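Local structure of exosome complex component Rrp42 (Archaeoglobus fulgidus, 3M7N) at residues I9-D12 against Y13-K17; A155-A158 against A159-T163; K164-A167 against E168-L172; Y231-E235 against K236-E240; N247-R250 against K251-K255. The protein is a probable non-catalytic subunit of the archaeal exosome, an RNA-degrading complex, and is predicted to contribute to structuring the active site of its partner Rrp41. One frame throughout, in Å; residues are numbered along the deposited sequence.

Interaction 1. Residues I9-D12 against Y13-K17; sequences IKRD and YVLSK
R11 and L15, one turn apart on helix 4-19, make the side-chain contact of this stretch. The apolar part is a methyl over a flat cation: L15 CD1 lies 3.6 Å above the guanidinium plane, over its centre, and is 3.6 Å from R11 CZ. R11 runs extended from CG to NE, with CG opposite its own amide nitrogen (chi1 179°), which carries the guanidinium along the helix surface beneath that methyl.

The polar part is the i to i+4 backbone ladder. V14 N reaches K10 O at 3.1 Å, L15 N reaches R11 O at 2.9 Å, and S16 N reaches D12 O at 2.9 Å.

K10 NZ forms a salt bridge with E203, R11 NE donates to V207 O, and R11 NH2 pairs in a salt bridge with an acidic side chain of another protein chain. On one side the helix packs on the loop around S206 and V207, next to helix 202-205, while I9, R11, D12 and Y13 meet that other chain.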
loop_
_atom_site.group_PDB
_atom_site.type_symbol
_atom_site.label_atom_id
_atom_site.label_comp_id
_atom_site.label_asym_id
_atom_site.label_seq_id
_atom_site.Cartn_x
_atom_site.Cartn_y
_atom_site.Cartn_z
ATOM N N ILE H 9 21.683 19.790 -13.018
ATOM C CA ILE H 9 22.562 20.530 -13.904
ATOM C C ILE H 9 21.784 21.687 -14.491
ATOM O O ILE H 9 22.295 22.808 -14.599
ATOM C CB ILE H 9 23.115 19.643 -15.027
ATOM C CG1 ILE H 9 24.077 18.598 -14.441
ATOM C CG2 ILE H 9 23.808 20.490 -16.102
ATOM C CD1 ILE H 9 25.159 19.198 -13.564
ATOM N N LYS H 10 20.535 21.401 -14.842
ATOM C CA LYS H 10 19.620 22.412 -15.354
ATOM C C LYS H 10 19.380 23.490 -14.298
ATOM O O LYS H 10 19.156 24.649 -14.621
ATOM C CB LYS H 10 18.285 21.778 -15.764
ATOM C CG LYS H 10 17.273 22.788 -16.263
ATOM C CD LYS H 10 17.680 23.303 -17.621
ATOM C CE LYS H 10 17.752 22.137 -18.579
ATOM N NZ LYS H 10 17.784 22.586 -19.992
ATOM N N ARG H 11 19.417 23.095 -13.035
ATOM C CA ARG H 11 19.306 24.045 -11.948
ATOM C C ARG H 11 20.481 25.033 -11.981
ATOM O O ARG H 11 20.293 26.247 -11.849
ATOM C CB ARG H 11 19.229 23.325 -10.601
ATOM C CG ARG H 11 19.131 24.257 -9.400
ATOM C CD ARG H 11 18.642 23.520 -8.161
ATOM N NE ARG H 11 18.712 24.371 -6.975
ATOM C CZ ARG H 11 19.843 24.645 -6.326
ATOM N NH1 ARG H 11 19.816 25.425 -5.262
ATOM N NH2 ARG H 11 21.002 24.132 -6.737
ATOM N N ASP H 12 21.691 24.515 -12.176
ATOM C CA ASP H 12 22.855 25.382 -12.292
ATOM C C ASP H 12 22.703 26.384 -13.431
ATOM O O ASP H 12 23.087 27.533 -13.296
ATOM C CB ASP H 12 24.122 24.564 -12.499
ATOM C CG ASP H 12 24.618 23.917 -11.216
ATOM O OD1 ASP H 12 25.572 23.117 -11.297
ATOM O OD2 ASP H 12 24.057 24.210 -10.136
ATOM N N TYR H 13 22.141 25.940 -14.551
ATOM C CA TYR H 13 21.998 26.794 -15.716
ATOM C C TYR H 13 21.018 27.950 -15.463
ATOM O O TYR H 13 21.328 29.106 -15.734
ATOM C CB TYR H 13 21.564 25.983 -16.935
ATOM C CG TYR H 13 21.571 26.814 -18.194
ATOM C CD1 TYR H 13 22.751 27.361 -18.674
ATOM C CD2 TYR H 13 20.400 27.063 -18.898
ATOM C CE1 TYR H 13 22.765 28.136 -19.818
ATOM C CE2 TYR H 13 20.406 27.829 -20.042
ATOM C CZ TYR H 13 21.590 28.365 -20.500
ATOM O OH TYR H 13 21.604 29.129 -21.645
ATOM N N VAL H 14 19.845 27.626 -14.934
ATOM C CA VAL H 14 18.876 28.633 -14.540
ATOM C C VAL H 14 19.483 29.600 -13.531
ATOM O O VAL H 14 19.336 30.806 -13.659
ATOM C CB VAL H 14 17.635 27.996 -13.922
ATOM C CG1 VAL H 14 16.700 29.062 -13.394
ATOM C CG2 VAL H 14 16.929 27.104 -14.943
ATOM N N LEU H 15 20.177 29.078 -12.530
ATOM C CA LEU H 15 20.719 29.946 -11.495
ATOM C C LEU H 15 21.806 30.851 -12.058
ATOM O O LEU H 15 21.936 32.008 -11.656
ATOM C CB LEU H 15 21.216 29.142 -10.285
ATOM C CG LEU H 15 20.071 28.471 -9.517
ATOM C CD1 LEU H 15 20.570 27.523 -8.420
ATOM C CD2 LEU H 15 19.091 29.505 -8.938
ATOM N N SER H 16 22.565 30.327 -13.003
ATOM C CA SER H 16 23.627 31.098 -13.638
ATOM C C SER H 16 23.011 32.294 -14.384
ATOM O O SER H 16 23.438 33.434 -14.225
ATOM C CB SER H 16 24.442 30.192 -14.568
ATOM O OG SER H 16 25.198 30.933 -15.496
ATOM N N LYS H 17 21.966 32.031 -15.157
ATOM C CA LYS H 17 21.265 33.083 -15.854
ATOM C C LYS H 17 20.659 34.107 -14.902
ATOM O O LYS H 17 20.709 35.319 -15.169
ATOM C CB LYS H 17 20.190 32.480 -16.751
ATOM C CG LYS H 17 20.760 31.578 -17.838
ATOM C CD LYS H 17 21.568 32.344 -18.864
ATOM C CE LYS H 17 20.654 33.346 -19.596
ATOM N NZ LYS H 17 21.236 33.892 -20.880
#

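Interaction 2. Residues A155-A158 against A159-T163; sequences AAIA and ALMNT
A158 and N162 meet at the C-terminal end of helix 148-161, where an asparagine side chain takes up a carbonyl of the last turn. The tight part is the alanine-rich body of the helix. A159 N to A155 O (2.9 Å), L160 N to A156 O and M161 N to I157 O (2.9 Å) continue the i to i+4 ladder. Here A155 and A159 lie against strands 47-53 and 56-67, while A156 packs on V109 and I113 of helix 100-115.

The contact between I157 and M161 is looser: I157 CG1 and M161 SD are 4.0 Å apart, and both side chains also touch F256. Partial exposure is confined to M161 and N162. N162 leaves helical phi/psi (-113/26°), and its own N makes weak bonds, that to A158 O bent to 127°. The side-chain amide supplies a stronger one, so an alanine here would probably cost A158 O its straightest bond and leave the last turn less firmly held. N162 ND2 stands 2.7 Å from A158 O, the N-H nearly straight at 168° and the oxygen just 3° out of the amide plane.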
loop_
_atom_site.group_PDB
_atom_site.type_symbol
_atom_site.label_atom_id
_atom_site.label_comp_id
_atom_site.label_asym_id
_atom_site.label_seq_id
_atom_site.Cartn_x
_atom_site.Cartn_y
_atom_site.Cartn_z
ATOM N N ALA H 155 -8.276 27.535 -17.353
ATOM C CA ALA H 155 -9.134 26.587 -18.071
ATOM C C ALA H 155 -10.424 26.367 -17.305
ATOM O O ALA H 155 -11.501 26.327 -17.900
ATOM C CB ALA H 155 -8.407 25.255 -18.340
ATOM N N ALA H 156 -10.324 26.252 -15.986
ATOM C CA ALA H 156 -11.527 26.096 -15.180
ATOM C C ALA H 156 -12.543 27.250 -15.359
ATOM O O ALA H 156 -13.735 27.001 -15.580
ATOM C CB ALA H 156 -11.181 25.875 -13.721
ATOM N N ILE H 157 -12.096 28.504 -15.279
ATOM C CA ILE H 157 -13.043 29.614 -15.434
ATOM C C ILE H 157 -13.537 29.758 -16.890
ATOM O O ILE H 157 -14.695 30.065 -17.138
ATOM C CB ILE H 157 -12.503 30.969 -14.882
ATOM C CG1 ILE H 157 -13.616 32.017 -14.880
ATOM C CG2 ILE H 157 -11.305 31.474 -15.671
ATOM C CD1 ILE H 157 -14.665 31.819 -13.783
ATOM N N ALA H 158 -12.661 29.519 -17.850
ATOM C CA ALA H 158 -13.099 29.503 -19.240
ATOM C C ALA H 158 -14.202 28.453 -19.450
ATOM O O ALA H 158 -15.204 28.709 -20.124
ATOM C CB ALA H 158 -11.918 29.248 -20.173
ATOM N N ALA H 159 -14.019 27.282 -18.851
ATOM C CA ALA H 159 -15.000 26.214 -18.962
ATOM C C ALA H 159 -16.322 26.619 -18.324
ATOM O O ALA H 159 -17.388 26.350 -18.879
ATOM C CB ALA H 159 -14.489 24.944 -18.328
ATOM N N LEU H 160 -16.249 27.242 -17.148
ATOM C CA LEU H 160 -17.447 27.684 -16.469
ATOM C C LEU H 160 -18.185 28.731 -17.308
ATOM O O LEU H 160 -19.405 28.692 -17.433
ATOM C CB LEU H 160 -17.108 28.218 -15.080
ATOM C CG LEU H 160 -16.789 27.105 -14.081
ATOM C CD1 LEU H 160 -16.157 27.670 -12.811
ATOM C CD2 LEU H 160 -18.048 26.261 -13.782
ATOM N N MET H 161 -17.423 29.642 -17.904
ATOM C CA MET H 161 -17.973 30.673 -18.769
ATOM C C MET H 161 -18.599 30.105 -20.051
ATOM O O MET H 161 -19.422 30.760 -20.676
ATOM C CB MET H 161 -16.889 31.689 -19.124
ATOM C CG MET H 161 -16.433 32.535 -17.938
ATOM S SD MET H 161 -14.971 33.522 -18.304
ATOM C CE MET H 161 -15.671 34.743 -19.428
ATOM N N ASN H 162 -18.223 28.895 -20.447
ATOM C CA ASN H 162 -18.856 28.288 -21.609
ATOM C C ASN H 162 -19.700 27.066 -21.277
ATOM O O ASN H 162 -19.908 26.210 -22.122
ATOM C CB ASN H 162 -17.825 27.953 -22.669
ATOM C CG ASN H 162 -17.117 29.194 -23.203
ATOM O OD1 ASN H 162 -17.442 29.679 -24.291
ATOM N ND2 ASN H 162 -16.134 29.707 -22.445
ATOM N N THR H 163 -20.203 27.011 -20.051
ATOM C CA THR H 163 -21.091 25.950 -19.624
ATOM C C THR H 163 -22.558 26.209 -19.973
ATOM O O THR H 163 -23.032 27.346 -19.974
ATOM C CB THR H 163 -20.976 25.706 -18.113
ATOM O OG1 THR H 163 -19.673 25.201 -17.815
ATOM C CG2 THR H 163 -22.020 24.704 -17.640
#

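Interaction 3. Residues K164-A167 against E168-L172; sequences KVPA and ERFDL
The backbone turns sharply at P166, whose phi/psi of -92/63° places it at the centre of an inverse gamma turn. Two side chains of the following residues then fold back towards the proline. The F170 ring presents its edge to the backbone, P166 O lying in the ring plane 3.3 Å from CD2. R169 comes from another direction, with P166 CB over one face of its guanidinium, 4.1 Å from NE. This irregular turn belongs to the connection between the short antiparallel strands 164-165 and 176-177. Farther along, L172 CB approaches A167 CB at 3.9 Å, an apolar contact across the turn. The polar ends reach outward: E168 OE2 accepts from D175 N, R169 NH1 forms a salt bridge with E46, and R169 NH2 donates to E87 O of the neighbouring exonuclease 1 subunit. Beneath the turn, P166 and L172 rest on W133 of strand 131-141, and F170 touches Q65 and P66.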
loop_
_atom_site.group_PDB
_atom_site.type_symbol
_atom_site.label_atom_id
_atom_site.label_comp_id
_atom_site.label_asym_id
_atom_site.label_seq_id
_atom_site.Cartn_x
_atom_site.Cartn_y
_atom_site.Cartn_z
ATOM N N LYS H 164 -23.274 25.130 -20.267
ATOM C CA LYS H 164 -24.691 25.205 -20.584
ATOM C C LYS H 164 -25.424 24.282 -19.633
ATOM O O LYS H 164 -25.182 23.069 -19.622
ATOM C CB LYS H 164 -24.931 24.783 -22.033
ATOM C CG LYS H 164 -26.403 24.585 -22.383
ATOM C CD LYS H 164 -26.583 23.936 -23.770
ATOM C CE LYS H 164 -26.441 24.966 -24.884
ATOM N NZ LYS H 164 -26.691 24.387 -26.231
ATOM N N VAL H 165 -26.291 24.853 -18.806
ATOM C CA VAL H 165 -27.034 24.048 -17.845
ATOM C C VAL H 165 -27.918 23.051 -18.585
ATOM O O VAL H 165 -28.616 23.414 -19.525
ATOM C CB VAL H 165 -27.873 24.909 -16.883
ATOM C CG1 VAL H 165 -28.512 24.028 -15.827
ATOM C CG2 VAL H 165 -26.996 25.955 -16.218
ATOM N N PRO H 166 -27.868 21.781 -18.181
ATOM C CA PRO H 166 -28.609 20.758 -18.921
ATOM C C PRO H 166 -30.001 20.574 -18.337
ATOM O O PRO H 166 -30.303 19.495 -17.830
ATOM C CB PRO H 166 -27.787 19.490 -18.663
ATOM C CG PRO H 166 -26.981 19.783 -17.386
ATOM C CD PRO H 166 -27.217 21.219 -16.991
ATOM N N ALA H 167 -30.837 21.605 -18.376
ATOM C CA ALA H 167 -32.134 21.491 -17.714
ATOM C C ALA H 167 -33.042 20.515 -18.464
ATOM O O ALA H 167 -33.709 19.684 -17.853
ATOM C CB ALA H 167 -32.792 22.859 -17.555
ATOM N N GLU H 168 -33.046 20.611 -19.789
ATOM C CA GLU H 168 -33.893 19.760 -20.618
ATOM C C GLU H 168 -33.654 18.295 -20.344
ATOM O O GLU H 168 -34.572 17.569 -19.982
ATOM C CB GLU H 168 -33.640 20.039 -22.089
ATOM C CG GLU H 168 -34.014 21.443 -22.474
ATOM C CD GLU H 168 -33.318 21.879 -23.726
ATOM O OE1 GLU H 168 -32.926 20.985 -24.512
ATOM O OE2 GLU H 168 -33.158 23.108 -23.919
ATOM N N ARG H 169 -32.413 17.863 -20.520
ATOM C CA ARG H 169 -32.061 16.481 -20.270
ATOM C C ARG H 169 -32.699 16.009 -18.985
ATOM O O ARG H 169 -33.074 14.847 -18.868
ATOM C CB ARG H 169 -30.549 16.310 -20.151
ATOM C CG ARG H 169 -30.172 14.900 -19.719
ATOM C CD ARG H 169 -28.771 14.808 -19.148
ATOM N NE ARG H 169 -27.810 15.573 -19.932
ATOM C CZ ARG H 169 -26.498 15.530 -19.742
ATOM N NH1 ARG H 169 -25.706 16.275 -20.497
ATOM N NH2 ARG H 169 -25.980 14.743 -18.798
ATOM N N PHE H 170 -32.807 16.909 -18.013
ATOM C CA PHE H 170 -33.308 16.529 -16.696
ATOM C C PHE H 170 -34.742 17.002 -16.482
ATOM O O PHE H 170 -35.213 17.095 -15.347
ATOM C CB PHE H 170 -32.382 17.043 -15.581
ATOM C CG PHE H 170 -31.089 16.263 -15.449
ATOM C CD1 PHE H 170 -31.022 15.132 -14.642
ATOM C CD2 PHE H 170 -29.945 16.664 -16.126
ATOM C CE1 PHE H 170 -29.841 14.411 -14.515
ATOM C CE2 PHE H 170 -28.757 15.950 -16.006
ATOM C CZ PHE H 170 -28.704 14.825 -15.200
ATOM N N ASP H 171 -35.428 17.292 -17.583
ATOM C CA ASP H 171 -36.831 17.702 -17.544
ATOM C C ASP H 171 -37.033 18.769 -16.480
ATOM O O ASP H 171 -37.641 18.524 -15.437
ATOM C CB ASP H 171 -37.733 16.492 -17.294
ATOM C CG ASP H 171 -37.554 15.414 -18.351
ATOM O OD1 ASP H 171 -37.433 15.769 -19.550
ATOM O OD2 ASP H 171 -37.518 14.219 -17.982
ATOM N N LEU H 172 -36.522 19.960 -16.771
ATOM C CA LEU H 172 -36.341 20.981 -15.763
ATOM C C LEU H 172 -36.399 22.328 -16.453
ATOM O O LEU H 172 -36.142 23.366 -15.842
ATOM C CB LEU H 172 -34.974 20.796 -15.111
ATOM C CG LEU H 172 -34.889 20.506 -13.619
ATOM C CD1 LEU H 172 -35.857 19.419 -13.201
ATOM C CD2 LEU H 172 -33.469 20.120 -13.269
#

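Interaction 4. Residues Y231-E235 against K236-E240; sequences YLLDE and KLFDE
D234, at the N-cap position of helix 235-253, accepts two backbone N-H groups with OD1. The bond from L237 N, 2.9 Å from D234 OD1, is the better aligned at 153° and uses the anti lone pair, away from the other carboxylate oxygen. That from K236 N, at 2.8 Å to the same oxygen, is bent and weak. With CG opposite its own backbone nitrogen (chi1 -175°), D234 turns the carboxylate forward to the amides of the first turn, where its negative charge would be expected to suit the positive end of the helix dipole. An alanine in its place would probably leave the amide of L237 without its cap acceptor and the first turn prone to fray.

The regular ladder starts with F238 N to D234 O (3.0 Å) and D239 N to E235 O. Farther out, E235 OE2 and D239 OD2 are 4.5 Å apart, with a water between them whose distance to OE2 is doubtfully short. E220 of the exonuclease 1 chain brings a further like charge, so one of these acids may be protonated; E235 OE1 has a long, weak ion pair to K223 of that chain.

L237 meets I191 of strand 185-192. F238 touches both I219 of the exonuclease 1 chain and M225 of its own. L233 crosses F238 at an angle, its CD1 3.9 Å from F238 CB.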
loop_
_atom_site.group_PDB
_atom_site.type_symbol
_atom_site.label_atom_id
_atom_site.label_comp_id
_atom_site.label_asym_id
_atom_site.label_seq_id
_atom_site.Cartn_x
_atom_site.Cartn_y
_atom_site.Cartn_z
ATOM N N TYR H 231 10.574 27.046 1.887
ATOM C CA TYR H 231 11.451 28.198 1.819
ATOM C C TYR H 231 10.954 29.288 2.749
ATOM O O TYR H 231 9.838 29.215 3.276
ATOM C CB TYR H 231 11.518 28.735 0.393
ATOM C CG TYR H 231 10.247 29.426 -0.126
ATOM C CD1 TYR H 231 10.241 30.796 -0.392
ATOM C CD2 TYR H 231 9.079 28.711 -0.372
ATOM C CE1 TYR H 231 9.118 31.435 -0.897
ATOM C CE2 TYR H 231 7.935 29.338 -0.881
ATOM C CZ TYR H 231 7.966 30.713 -1.145
ATOM O OH TYR H 231 6.862 31.387 -1.643
ATOM N N LEU H 232 11.780 30.306 2.953
ATOM C CA LEU H 232 11.342 31.463 3.706
ATOM C C LEU H 232 11.067 32.630 2.758
ATOM O O LEU H 232 11.901 32.978 1.936
ATOM C CB LEU H 232 12.373 31.811 4.785
ATOM C CG LEU H 232 12.494 30.764 5.913
ATOM C CD1 LEU H 232 13.676 31.058 6.815
ATOM C CD2 LEU H 232 11.216 30.640 6.730
ATOM N N LEU H 233 9.887 33.224 2.876
ATOM C CA LEU H 233 9.466 34.301 1.976
ATOM C C LEU H 233 9.785 35.681 2.562
ATOM O O LEU H 233 9.235 36.085 3.593
ATOM C CB LEU H 233 7.962 34.209 1.759
ATOM C CG LEU H 233 7.237 34.685 0.500
ATOM C CD1 LEU H 233 5.891 35.248 0.888
ATOM C CD2 LEU H 233 8.019 35.675 -0.316
ATOM N N ASP H 234 10.662 36.409 1.891
ATOM C CA ASP H 234 10.991 37.774 2.288
ATOM C C ASP H 234 9.746 38.659 2.210
ATOM O O ASP H 234 9.050 38.647 1.207
ATOM C CB ASP H 234 12.082 38.308 1.365
ATOM C CG ASP H 234 12.562 39.669 1.768
ATOM O OD1 ASP H 234 11.968 40.665 1.301
ATOM O OD2 ASP H 234 13.531 39.742 2.553
ATOM N N GLU H 235 9.447 39.409 3.261
ATOM C CA GLU H 235 8.239 40.235 3.244
ATOM C C GLU H 235 8.309 41.388 2.229
ATOM O O GLU H 235 7.290 41.812 1.674
ATOM C CB GLU H 235 7.911 40.788 4.630
ATOM C CG GLU H 235 6.758 41.786 4.605
ATOM C CD GLU H 235 6.498 42.436 5.957
ATOM O OE1 GLU H 235 7.417 42.475 6.782
ATOM O OE2 GLU H 235 5.373 42.915 6.191
ATOM N N LYS H 236 9.513 41.892 1.989
ATOM C CA LYS H 236 9.683 42.973 1.035
ATOM C C LYS H 236 9.366 42.450 -0.365
ATOM O O LYS H 236 8.673 43.109 -1.154
ATOM C CB LYS H 236 11.113 43.522 1.113
ATOM C CG LYS H 236 11.556 44.352 -0.074
ATOM C CD LYS H 236 13.087 44.325 -0.194
ATOM C CE LYS H 236 13.598 45.085 -1.426
ATOM N NZ LYS H 236 15.098 45.068 -1.531
ATOM N N LEU H 237 9.876 41.254 -0.655
ATOM C CA LEU H 237 9.640 40.614 -1.938
ATOM C C LEU H 237 8.166 40.352 -2.099
ATOM O O LEU H 237 7.587 40.605 -3.147
ATOM C CB LEU H 237 10.406 39.297 -2.048
ATOM C CG LEU H 237 10.331 38.702 -3.457
ATOM C CD1 LEU H 237 11.265 39.458 -4.392
ATOM C CD2 LEU H 237 10.666 37.231 -3.456
ATOM N N PHE H 238 7.543 39.854 -1.049
ATOM C CA PHE H 238 6.112 39.630 -1.120
ATOM C C PHE H 238 5.324 40.892 -1.524
ATOM O O PHE H 238 4.397 40.816 -2.339
ATOM C CB PHE H 238 5.553 39.052 0.177
ATOM C CG PHE H 238 4.054 39.015 0.196
ATOM C CD1 PHE H 238 3.372 37.957 -0.367
ATOM C CD2 PHE H 238 3.321 40.074 0.734
ATOM C CE1 PHE H 238 1.985 37.936 -0.378
ATOM C CE2 PHE H 238 1.942 40.055 0.727
ATOM C CZ PHE H 238 1.269 38.984 0.175
ATOM N N ASP H 239 5.668 42.032 -0.931
ATOM C CA ASP H 239 4.974 43.298 -1.232
ATOM C C ASP H 239 5.080 43.685 -2.701
ATOM O O ASP H 239 4.087 44.038 -3.341
ATOM C CB ASP H 239 5.501 44.434 -0.352
ATOM C CG ASP H 239 5.112 44.252 1.107
ATOM O OD1 ASP H 239 4.001 43.731 1.331
ATOM O OD2 ASP H 239 5.917 44.587 2.009
ATOM N N GLU H 240 6.296 43.607 -3.222
ATOM C CA GLU H 240 6.540 43.912 -4.603
ATOM C C GLU H 240 5.763 42.938 -5.494
ATOM O O GLU H 240 5.112 43.356 -6.457
ATOM C CB GLU H 240 8.036 43.857 -4.886
ATOM C CG GLU H 240 8.401 44.198 -6.324
ATOM C CD GLU H 240 9.852 43.878 -6.643
ATOM O OE1 GLU H 240 10.202 43.797 -7.847
ATOM O OE2 GLU H 240 10.631 43.702 -5.677
HETATM O O HOH W 1 4.260 43.811 4.257
#

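Interaction 5. Residues N247-R250 against K251-K255; sequences NCAR and KLREK
The last turns of helix 235-253, near the C terminus of the chain, carry a polar outer side and a mostly apolar inner one, with R253 bonding at its border. N247 and K251 meet on the outside: K251 N donates to N247 O at 3.1 Å, and the lysine CE lies 3.8 Å from N247 ND2. The lysine bends at its second torsion (chi2 35°), which lays CD 3.5 Å from N247 O and turns the amine towards R250. The two cations run side by side, K251 NZ lying near the edge of the R250 guanidinium, 4.0 Å from NH1. A water accepting from both R250 NH1 and K251 NZ, and the salt bridge of R250 NH2 with D220, probably ease their repulsion; this surface also meets a crystal neighbour, which may influence it.

R253 folds back over the preceding turn. Its N bonds to A249 O at 2.9 Å, and the same oxygen sits 3.6 Å above the guanidinium plane, towards the rim. The head is fixed from elsewhere, NE donating to L183 O and NH2 to T216 OG1. On the inner side C248 and A249 pack on V187 of strand 185-192, while L252 touches V185 of that strand and V35 of strand 35-39.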
loop_
_atom_site.group_PDB
_atom_site.type_symbol
_atom_site.label_atom_id
_atom_site.label_comp_id
_atom_site.label_asym_id
_atom_site.label_seq_id
_atom_site.Cartn_x
_atom_site.Cartn_y
_atom_site.Cartn_z
ATOM N N ASN H 247 -1.377 43.103 -11.241
ATOM C CA ASN H 247 -1.206 43.601 -12.597
ATOM C C ASN H 247 -1.240 42.478 -13.644
ATOM O O ASN H 247 -2.063 42.519 -14.563
ATOM C CB ASN H 247 0.075 44.443 -12.708
ATOM C CG ASN H 247 0.079 45.353 -13.931
ATOM O OD1 ASN H 247 -0.465 46.460 -13.896
ATOM N ND2 ASN H 247 0.699 44.892 -15.016
ATOM N N CYS H 248 -0.352 41.483 -13.506
ATOM C CA CYS H 248 -0.333 40.309 -14.403
ATOM C C CYS H 248 -1.699 39.655 -14.580
ATOM O O CYS H 248 -2.065 39.261 -15.682
ATOM C CB CYS H 248 0.627 39.235 -13.884
ATOM S SG CYS H 248 2.354 39.612 -14.058
ATOM N N ALA H 249 -2.426 39.515 -13.476
ATOM C CA ALA H 249 -3.764 38.939 -13.473
ATOM C C ALA H 249 -4.717 39.748 -14.358
ATOM O O ALA H 249 -5.571 39.189 -15.058
ATOM C CB ALA H 249 -4.301 38.873 -12.024
ATOM N N ARG H 250 -4.568 41.069 -14.311
ATOM C CA ARG H 250 -5.387 41.966 -15.117
ATOM C C ARG H 250 -5.115 41.751 -16.598
ATOM O O ARG H 250 -6.046 41.586 -17.369
ATOM C CB ARG H 250 -5.146 43.442 -14.745
ATOM C CG ARG H 250 -6.194 44.057 -13.810
ATOM C CD ARG H 250 -6.343 45.569 -14.058
ATOM N NE ARG H 250 -5.057 46.169 -14.402
ATOM C CZ ARG H 250 -4.151 46.568 -13.516
ATOM N NH1 ARG H 250 -3.002 47.088 -13.930
ATOM N NH2 ARG H 250 -4.393 46.458 -12.216
ATOM N N LYS H 251 -3.846 41.767 -16.998
ATOM C CA LYS H 251 -3.507 41.479 -18.394
ATOM C C LYS H 251 -4.121 40.150 -18.841
ATOM O O LYS H 251 -4.782 40.064 -19.880
ATOM C CB LYS H 251 -1.998 41.401 -18.576
ATOM C CG LYS H 251 -1.288 42.741 -18.715
ATOM C CD LYS H 251 -1.929 43.810 -17.861
ATOM C CE LYS H 251 -1.369 45.198 -18.177
ATOM N NZ LYS H 251 -2.371 46.259 -17.809
ATOM N N LEU H 252 -3.897 39.113 -18.044
ATOM C CA LEU H 252 -4.440 37.805 -18.337
ATOM C C LEU H 252 -5.934 37.875 -18.548
ATOM O O LEU H 252 -6.480 37.262 -19.471
ATOM C CB LEU H 252 -4.100 36.826 -17.203
ATOM C CG LEU H 252 -2.661 36.311 -17.319
ATOM C CD1 LEU H 252 -2.303 35.378 -16.185
ATOM C CD2 LEU H 252 -2.465 35.623 -18.674
ATOM N N ARG H 253 -6.587 38.622 -17.669
ATOM C CA ARG H 253 -8.035 38.722 -17.634
ATOM C C ARG H 253 -8.514 39.279 -18.966
ATOM O O ARG H 253 -9.608 38.973 -19.424
ATOM C CB ARG H 253 -8.451 39.618 -16.462
ATOM C CG ARG H 253 -9.923 39.582 -16.082
ATOM C CD ARG H 253 -10.149 40.192 -14.699
ATOM N NE ARG H 253 -9.823 39.252 -13.643
ATOM C CZ ARG H 253 -8.834 39.391 -12.768
ATOM N NH1 ARG H 253 -8.048 40.474 -12.786
ATOM N NH2 ARG H 253 -8.638 38.426 -11.862
ATOM N N GLU H 254 -7.670 40.063 -19.617
ATOM C CA GLU H 254 -8.080 40.706 -20.854
ATOM C C GLU H 254 -7.972 39.782 -22.075
ATOM O O GLU H 254 -8.393 40.137 -23.175
ATOM C CB GLU H 254 -7.347 42.045 -21.026
ATOM C CG GLU H 254 -6.544 42.232 -22.301
ATOM C CD GLU H 254 -5.721 43.522 -22.267
ATOM O OE1 GLU H 254 -5.600 44.122 -21.166
ATOM O OE2 GLU H 254 -5.201 43.932 -23.336
ATOM N N LYS H 255 -7.437 38.584 -21.871
ATOM C CA LYS H 255 -7.410 37.587 -22.928
ATOM C C LYS H 255 -8.777 36.893 -23.052
ATOM O O LYS H 255 -9.072 36.262 -24.060
ATOM C CB LYS H 255 -6.275 36.570 -22.706
ATOM C CG LYS H 255 -4.878 37.161 -22.889
ATOM C CD LYS H 255 -3.798 36.095 -23.004
ATOM C CE LYS H 255 -2.488 36.673 -23.594
ATOM N NZ LYS H 255 -1.492 35.624 -24.128
HETATM O O HOH W 2 -2.605 48.389 -16.176
#

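In the fold
Interaction 2 is the core contact of the set, about 11 Å between its centre and that of the chain, and its largely apolar side chains, four of them alanines, are consistent with that burial. The other four are partly buried; 1, 3 and 4 touch other chains, while 2 and 5 do not. Interactions 1 and 3 lie on opposite sides of the chain's centre, their own centres about 53 Å apart, and each sends an arginine to another subunit. Interaction 3 follows interaction 2 directly in sequence, replacing a helical ladder with an irregular turn. Interactions 4 and 5 share helix 235-253: carboxylates dominate at its N-terminal end and basic groups near its C-terminal end, an order that probably suits the helix dipole.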